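Local coordinates for putative Oleoyl-[acyl-carrier protein] thioesterase (Lactobacillus plantarum, PDB 2OWN) that probably hydrolyses the thioester of oleoyl-[acyl-carrier protein], releasing the free fatty acid, at residues L49-E54 with V135-S140; Q57-G62 with L131-A136. All blocks are in the same frame, centred on the assembly; numbering follows the deposited sequence.

Contact 1: residues L49-E54 with V135-S140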
ATOM      1  N   LEU B  49     -16.912  -1.203 -20.236  1.00 34.21           N
ATOM      2  CA  LEU B  49     -17.734  -2.120 -21.073  1.00 35.98           C
ATOM      3  C   LEU B  49     -19.049  -2.604 -20.402  1.00 36.22           C
ATOM      4  O   LEU B  49     -19.831  -3.303 -21.057  1.00 37.40           O
ATOM      5  CB  LEU B  49     -16.903  -3.359 -21.477  1.00 35.28           C
ATOM      6  CG  LEU B  49     -15.650  -3.119 -22.321  1.00 35.24           C
ATOM      7  CD1 LEU B  49     -14.756  -4.366 -22.361  1.00 32.29           C
ATOM      8  CD2 LEU B  49     -16.028  -2.648 -23.725  1.00 36.58           C
ATOM      9  N   GLY B  50     -19.292  -2.232 -19.134  1.00 37.06           N
ATOM     10  CA  GLY B  50     -20.465  -2.645 -18.358  1.00 37.29           C
ATOM     11  C   GLY B  50     -20.240  -3.840 -17.434  1.00 37.53           C
ATOM     12  O   GLY B  50     -21.079  -4.081 -16.577  1.00 37.85           O
ATOM     13  N   LEU B  51     -19.113  -4.557 -17.572  1.00 38.56           N
ATOM     14  CA  LEU B  51     -18.765  -5.748 -16.757  1.00 38.67           C
ATOM     15  C   LEU B  51     -18.212  -5.383 -15.356  1.00 40.17           C
ATOM     16  O   LEU B  51     -17.046  -5.645 -15.037  1.00 39.27           O
ATOM     17  CB  LEU B  51     -17.771  -6.650 -17.534  1.00 38.73           C
ATOM     18  CG  LEU B  51     -18.200  -7.190 -18.901  1.00 36.83           C
ATOM     19  CD1 LEU B  51     -17.012  -7.810 -19.626  1.00 37.51           C
ATOM     20  CD2 LEU B  51     -19.338  -8.184 -18.753  1.00 36.13           C
ATOM     21  N   THR B  52     -19.072  -4.803 -14.517  1.00 41.79           N
ATOM     22  CA  THR B  52     -18.709  -4.418 -13.139  1.00 43.03           C
ATOM     23  C   THR B  52     -18.686  -5.655 -12.226  1.00 44.63           C
ATOM     24  O   THR B  52     -19.135  -6.743 -12.622  1.00 44.73           O
ATOM     25  CB  THR B  52     -19.686  -3.367 -12.549  1.00 43.02           C
ATOM     26  OG1 THR B  52     -21.019  -3.895 -12.532  1.00 44.88           O
ATOM     27  CG2 THR B  52     -19.668  -2.089 -13.376  1.00 42.10           C
ATOM     28  N   THR B  53     -18.155  -5.479 -11.012  1.00 46.18           N
ATOM     29  CA  THR B  53     -18.108  -6.562  -9.997  1.00 47.54           C
ATOM     30  C   THR B  53     -19.521  -7.004  -9.529  1.00 47.86           C
ATOM     31  O   THR B  53     -19.703  -8.177  -9.188  1.00 48.01           O
ATOM     32  CB  THR B  53     -17.246  -6.184  -8.773  1.00 47.61           C
ATOM     33  OG1 THR B  53     -17.727  -4.951  -8.224  1.00 51.35           O
ATOM     34  CG2 THR B  53     -15.783  -6.017  -9.172  1.00 46.80           C
ATOM     35  N   GLU B  54     -20.498  -6.080  -9.545  1.00 48.37           N
ATOM     36  CA  GLU B  54     -21.892  -6.366  -9.157  1.00 48.39           C
ATOM     37  C   GLU B  54     -22.613  -7.261 -10.174  1.00 49.05           C
ATOM     38  O   GLU B  54     -23.208  -8.272  -9.768  1.00 49.48           O
ATOM     39  CB  GLU B  54     -22.704  -5.073  -8.957  1.00 48.47           C
ATOM     40  N   VAL B 135     -17.289 -12.377 -21.296  1.00 40.69           N
ATOM     41  CA  VAL B 135     -16.018 -12.284 -22.061  1.00 39.68           C
ATOM     42  C   VAL B 135     -16.169 -11.556 -23.427  1.00 38.15           C
ATOM     43  O   VAL B 135     -15.212 -10.895 -23.853  1.00 37.32           O
ATOM     44  CB  VAL B 135     -15.378 -13.697 -22.232  1.00 40.49           C
ATOM     45  CG1 VAL B 135     -14.043 -13.654 -22.983  1.00 42.95           C
ATOM     46  CG2 VAL B 135     -15.127 -14.306 -20.878  1.00 40.94           C
ATOM     47  N   ALA B 136     -17.329 -11.697 -24.098  1.00 37.01           N
ATOM     48  CA  ALA B 136     -17.648 -11.051 -25.420  1.00 36.44           C
ATOM     49  C   ALA B 136     -17.305  -9.547 -25.555  1.00 35.62           C
ATOM     50  O   ALA B 136     -16.706  -9.182 -26.578  1.00 36.02           O
ATOM     51  CB  ALA B 136     -19.119 -11.285 -25.833  1.00 35.51           C
ATOM     52  N   PRO B 137     -17.684  -8.682 -24.560  1.00 34.04           N
ATOM     53  CA  PRO B 137     -17.331  -7.234 -24.582  1.00 33.76           C
ATOM     54  C   PRO B 137     -15.817  -6.918 -24.727  1.00 32.69           C
ATOM     55  O   PRO B 137     -15.484  -5.871 -25.272  1.00 32.02           O
ATOM     56  CB  PRO B 137     -17.880  -6.718 -23.245  1.00 33.90           C
ATOM     57  CG  PRO B 137     -18.994  -7.606 -22.947  1.00 33.70           C
ATOM     58  CD  PRO B 137     -18.537  -8.966 -23.389  1.00 34.19           C
ATOM     59  N   TYR B 138     -14.938  -7.815 -24.255  1.00 32.17           N
ATOM     60  CA  TYR B 138     -13.473  -7.664 -24.414  1.00 31.79           C
ATOM     61  C   TYR B 138     -12.997  -8.002 -25.854  1.00 30.96           C
ATOM     62  O   TYR B 138     -11.853  -7.678 -26.193  1.00 28.84           O
ATOM     63  CB  TYR B 138     -12.674  -8.557 -23.440  1.00 31.17           C
ATOM     64  CG  TYR B 138     -13.046  -8.437 -21.977  1.00 29.21           C
ATOM     65  CD1 TYR B 138     -12.973  -7.194 -21.302  1.00 29.12           C
ATOM     66  CD2 TYR B 138     -13.412  -9.584 -21.230  1.00 27.08           C
ATOM     67  CE1 TYR B 138     -13.324  -7.086 -19.906  1.00 29.88           C
ATOM     68  CE2 TYR B 138     -13.744  -9.498 -19.847  1.00 30.11           C
ATOM     69  CZ  TYR B 138     -13.690  -8.252 -19.192  1.00 30.11           C
ATOM     70  OH  TYR B 138     -14.018  -8.195 -17.864  1.00 30.39           O
ATOM     71  N   GLN B 139     -13.849  -8.668 -26.660  1.00 31.74           N
ATOM     72  CA  GLN B 139     -13.583  -9.110 -28.044  1.00 32.20           C
ATOM     73  C   GLN B 139     -12.476 -10.202 -28.068  1.00 32.26           C
ATOM     74  O   GLN B 139     -11.670 -10.264 -28.994  1.00 32.64           O
ATOM     75  CB  GLN B 139     -13.317  -7.913 -28.989  1.00 31.97           C
ATOM     76  CG  GLN B 139     -14.468  -6.884 -29.014  1.00 33.41           C
ATOM     77  CD  GLN B 139     -14.271  -5.727 -29.996  1.00 32.81           C
ATOM     78  OE1 GLN B 139     -13.291  -5.668 -30.745  1.00 38.10           O
ATOM     79  NE2 GLN B 139     -15.220  -4.795 -29.989  1.00 33.89           N
ATOM     80  N   SER B 140     -12.523 -11.101 -27.074  1.00 33.09           N
ATOM     81  CA  SER B 140     -11.547 -12.190 -26.896  1.00 34.14           C
ATOM     82  C   SER B 140     -11.811 -13.312 -27.904  1.00 35.03           C
ATOM     83  O   SER B 140     -12.984 -13.659 -28.113  1.00 35.08           O
ATOM     84  CB  SER B 140     -11.647 -12.780 -25.479  1.00 34.14           C
ATOM     85  OG  SER B 140     -11.553 -11.790 -24.475  1.00 34.27           O
TER
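Pro137 is the first residue of 135-140 to meet 49-54, and it does so with its ring, which sits against two leucine side chains. Its CB lies 3.9 Å from CB of Leu49, low on that side chain, while its CG is 3.9 Å from CD1 of Leu51, whose chain crosses the ring at about a right angle. The carbonyl of Pro137 is covered as well: CD1 of Leu49 approaches Pro137 O to 3.4 Å, a van der Waals contact between a methyl and a carbonyl oxygen.

The two leucines can bear on one proline because the backbone turns sharply between them. Gly50, at a positive phi of 97°, closes the C-terminal end of helix 31-48 in a Schellman motif, and Leu51 is the centre of an inverse gamma turn leading to Thr52, the N-cap of helix 53-58. Facing this linker, residues 136-138 form a short 3-10 turn within the N-terminal hotdog region of the thioesterase.

Tyr138 follows, its CG anti to the carbonyl carbon (chi1 -52°), which carries the ring back alongside the leucines. CD1 of Leu51 lies over one face in a CH-pi contact, 3.8 Å from the centroid of the Tyr138 ring and displaced toward the hydroxyl-bearing rim of the ring, where it comes within 3.4 Å of Tyr138 CZ. Leu49 reaches the same ring obliquely, its CD1 3.5 Å from Tyr138 CD1. The hydroxyl is hydrogen-bonded to Ser46 in helix 31-48, and Arg98 makes a cation-pi contact with the ring. With an alanine in place of Tyr138, the Leu51 methyl would probably lose the aromatic face it packs on and Ser46 its hydroxyl partner.

Contact 2: residues Q57-G62 with L131-A136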
ATOM      1  N   GLN B  57     -21.017 -10.868 -10.368  1.00 46.91           N
ATOM      2  CA  GLN B  57     -21.512 -11.593  -9.171  1.00 47.17           C
ATOM      3  C   GLN B  57     -23.039 -11.879  -9.188  1.00 47.29           C
ATOM      4  O   GLN B  57     -23.467 -12.798  -8.477  1.00 47.69           O
ATOM      5  CB  GLN B  57     -21.062 -10.921  -7.859  1.00 47.21           C
ATOM      6  CG  GLN B  57     -19.545 -11.058  -7.630  1.00 48.65           C
ATOM      7  CD  GLN B  57     -19.050 -10.473  -6.314  1.00 47.93           C
ATOM      8  OE1 GLN B  57     -19.679  -9.595  -5.715  1.00 52.71           O
ATOM      9  NE2 GLN B  57     -17.894 -10.953  -5.866  1.00 51.68           N
ATOM     10  N   SER B  58     -23.835 -11.116  -9.967  1.00 47.01           N
ATOM     11  CA  SER B  58     -25.301 -11.368 -10.118  1.00 46.65           C
ATOM     12  C   SER B  58     -25.573 -12.713 -10.848  1.00 46.71           C
ATOM     13  O   SER B  58     -26.613 -13.333 -10.599  1.00 46.47           O
ATOM     14  CB  SER B  58     -26.048 -10.219 -10.822  1.00 46.71           C
ATOM     15  OG  SER B  58     -25.687 -10.086 -12.186  1.00 45.36           O
ATOM     16  N   HIS B  59     -24.639 -13.143 -11.720  1.00 46.94           N
ATOM     17  CA  HIS B  59     -24.699 -14.440 -12.443  1.00 46.96           C
ATOM     18  C   HIS B  59     -24.180 -15.663 -11.607  1.00 46.91           C
ATOM     19  O   HIS B  59     -24.051 -16.767 -12.161  1.00 47.02           O
ATOM     20  CB  HIS B  59     -23.948 -14.352 -13.796  1.00 46.86           C
ATOM     21  CG  HIS B  59     -24.519 -13.340 -14.741  1.00 48.14           C
ATOM     22  ND1 HIS B  59     -24.034 -12.055 -14.841  1.00 49.00           N
ATOM     23  CD2 HIS B  59     -25.545 -13.425 -15.621  1.00 49.10           C
ATOM     24  CE1 HIS B  59     -24.733 -11.392 -15.745  1.00 48.91           C
ATOM     25  NE2 HIS B  59     -25.655 -12.200 -16.235  1.00 49.24           N
ATOM     26  N   GLY B  60     -23.916 -15.484 -10.297  1.00 46.44           N
ATOM     27  CA  GLY B  60     -23.427 -16.547  -9.403  1.00 46.52           C
ATOM     28  C   GLY B  60     -22.022 -17.038  -9.711  1.00 46.32           C
ATOM     29  O   GLY B  60     -21.737 -18.219  -9.497  1.00 47.04           O
ATOM     30  N   VAL B  61     -21.162 -16.135 -10.202  1.00 45.81           N
ATOM     31  CA  VAL B  61     -19.762 -16.414 -10.592  1.00 45.36           C
ATOM     32  C   VAL B  61     -18.832 -15.205 -10.396  1.00 45.01           C
ATOM     33  O   VAL B  61     -19.296 -14.073 -10.237  1.00 45.01           O
ATOM     34  CB  VAL B  61     -19.661 -16.879 -12.084  1.00 45.17           C
ATOM     35  CG1 VAL B  61     -20.191 -18.293 -12.268  1.00 45.45           C
ATOM     36  CG2 VAL B  61     -20.384 -15.892 -13.009  1.00 47.53           C
ATOM     37  N   GLY B  62     -17.527 -15.470 -10.413  1.00 45.03           N
ATOM     38  CA  GLY B  62     -16.487 -14.432 -10.258  1.00 44.00           C
ATOM     39  C   GLY B  62     -15.143 -14.869 -10.816  1.00 43.34           C
ATOM     40  O   GLY B  62     -14.806 -16.057 -10.718  1.00 43.19           O
ATOM     41  N   LEU B 131     -18.767 -18.075 -19.161  1.00 46.46           N
ATOM     42  CA  LEU B 131     -19.979 -17.549 -19.787  1.00 46.67           C
ATOM     43  C   LEU B 131     -19.505 -16.597 -20.900  1.00 46.65           C
ATOM     44  O   LEU B 131     -18.760 -15.654 -20.577  1.00 46.10           O
ATOM     45  CB  LEU B 131     -20.852 -16.782 -18.781  1.00 46.37           C
ATOM     46  CG  LEU B 131     -21.346 -17.524 -17.533  1.00 46.36           C
ATOM     47  CD1 LEU B 131     -22.066 -16.559 -16.598  1.00 45.98           C
ATOM     48  CD2 LEU B 131     -22.248 -18.707 -17.879  1.00 46.67           C
ATOM     49  N   PRO B 132     -19.877 -16.848 -22.196  1.00 46.79           N
ATOM     50  CA  PRO B 132     -19.443 -15.935 -23.291  1.00 46.71           C
ATOM     51  C   PRO B 132     -19.923 -14.462 -23.179  1.00 46.57           C
ATOM     52  O   PRO B 132     -19.248 -13.595 -23.725  1.00 46.75           O
ATOM     53  CB  PRO B 132     -19.972 -16.623 -24.564  1.00 46.75           C
ATOM     54  CG  PRO B 132     -21.068 -17.469 -24.107  1.00 48.13           C
ATOM     55  CD  PRO B 132     -20.679 -17.958 -22.750  1.00 46.80           C
ATOM     56  N   GLU B 133     -21.057 -14.209 -22.506  1.00 46.29           N
ATOM     57  CA  GLU B 133     -21.580 -12.833 -22.270  1.00 46.01           C
ATOM     58  C   GLU B 133     -20.626 -11.973 -21.406  1.00 44.56           C
ATOM     59  O   GLU B 133     -20.516 -10.769 -21.642  1.00 43.66           O
ATOM     60  CB  GLU B 133     -22.998 -12.838 -21.653  1.00 46.27           C
ATOM     61  CG  GLU B 133     -23.136 -13.472 -20.238  1.00 48.89           C
ATOM     62  CD  GLU B 133     -24.567 -13.488 -19.692  1.00 49.02           C
ATOM     63  OE1 GLU B 133     -25.483 -12.860 -20.275  1.00 54.11           O
ATOM     64  OE2 GLU B 133     -24.771 -14.135 -18.643  1.00 56.31           O
ATOM     65  N   LEU B 134     -19.969 -12.597 -20.417  1.00 43.80           N
ATOM     66  CA  LEU B 134     -18.986 -11.921 -19.528  1.00 42.88           C
ATOM     67  C   LEU B 134     -17.572 -11.723 -20.153  1.00 41.93           C
ATOM     68  O   LEU B 134     -16.757 -11.007 -19.563  1.00 42.20           O
ATOM     69  CB  LEU B 134     -18.871 -12.652 -18.177  1.00 42.97           C
ATOM     70  CG  LEU B 134     -20.177 -12.885 -17.397  1.00 42.57           C
ATOM     71  CD1 LEU B 134     -19.882 -13.628 -16.106  1.00 42.46           C
ATOM     72  CD2 LEU B 134     -20.938 -11.596 -17.088  1.00 41.13           C
ATOM     73  N   VAL B 135     -17.289 -12.377 -21.296  1.00 40.69           N
ATOM     74  CA  VAL B 135     -16.018 -12.284 -22.061  1.00 39.68           C
ATOM     75  C   VAL B 135     -16.169 -11.556 -23.427  1.00 38.15           C
ATOM     76  O   VAL B 135     -15.212 -10.895 -23.853  1.00 37.32           O
ATOM     77  CB  VAL B 135     -15.378 -13.697 -22.232  1.00 40.49           C
ATOM     78  CG1 VAL B 135     -14.043 -13.654 -22.983  1.00 42.95           C
ATOM     79  CG2 VAL B 135     -15.127 -14.306 -20.878  1.00 40.94           C
ATOM     80  N   ALA B 136     -17.329 -11.697 -24.098  1.00 37.01           N
ATOM     81  CA  ALA B 136     -17.648 -11.051 -25.420  1.00 36.44           C
ATOM     82  C   ALA B 136     -17.305  -9.547 -25.555  1.00 35.62           C
ATOM     83  O   ALA B 136     -16.706  -9.182 -26.578  1.00 36.02           O
ATOM     84  CB  ALA B 136     -19.119 -11.285 -25.833  1.00 35.51           C
TER
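The turn that joins helix 53-58 to strand 61-72 packs here on the loop following strand 127-128, where strand 61-72 begins, in the N-terminal hotdog domain. Val61, the first residue of the strand, puts its CG2 against two leucines: 4.0 Å from CD1 of Leu131 and 3.9 Å from CD1 of Leu134. Residues 132-134 have helical backbone angles, which turn the chain so that Leu131 and Leu134 both face the strand. Met119 of strand 109-121 also touches Val61 and Leu134, extending this apolar patch.

His59 meets the same loop closer to its surface. CD1 of Leu131 rests 4.0 Å from His59 CB, and CD2 of Leu134 lies 3.9 Å from ND1 of the His59 ring, the two side chains running alongside each other, pointed opposite ways. Glu133, with CG between the backbone N and the carbonyl carbon (chi1 63°) and an extended chain after it, brings OE2 obliquely to the ring, within 3.2 Å of both CD2 and NE2 of His59. Ring and carboxylate planes stand 60° apart, and the angle at NE2 is poor, so the pair is a close approach and not a hydrogen bond; the carboxylate may still favour a positive imidazole. ND1 makes a weak hydrogen bond to Met55 O, back in the helix. Gly60, at positive phi, completes a glycine-mediated helix-to-strand turn leading into a long strand of the antiparallel hotdog fold.

In the fold
From the N terminus, the chain leaves helix 31-48, passes through 49-54 into helix 53-58, and turns through 57-62 into strand 61-72. After strands 81-91, 95-103, 109-121 and 127-128 it returns along 131-136 and 135-140. Contact 2 closes the inner loop and contact 1 the outer one, so they nest, with helix 53-58 spanning their first segments and Val135 and Ala136 shared by their second. Their centres are about 8 Å apart, and they meet where CD1 of Leu51 packs 3.2 Å from O of Leu134. Together they lay the loop before strand 141-142 against the linkers that lead into and out of helix 53-58.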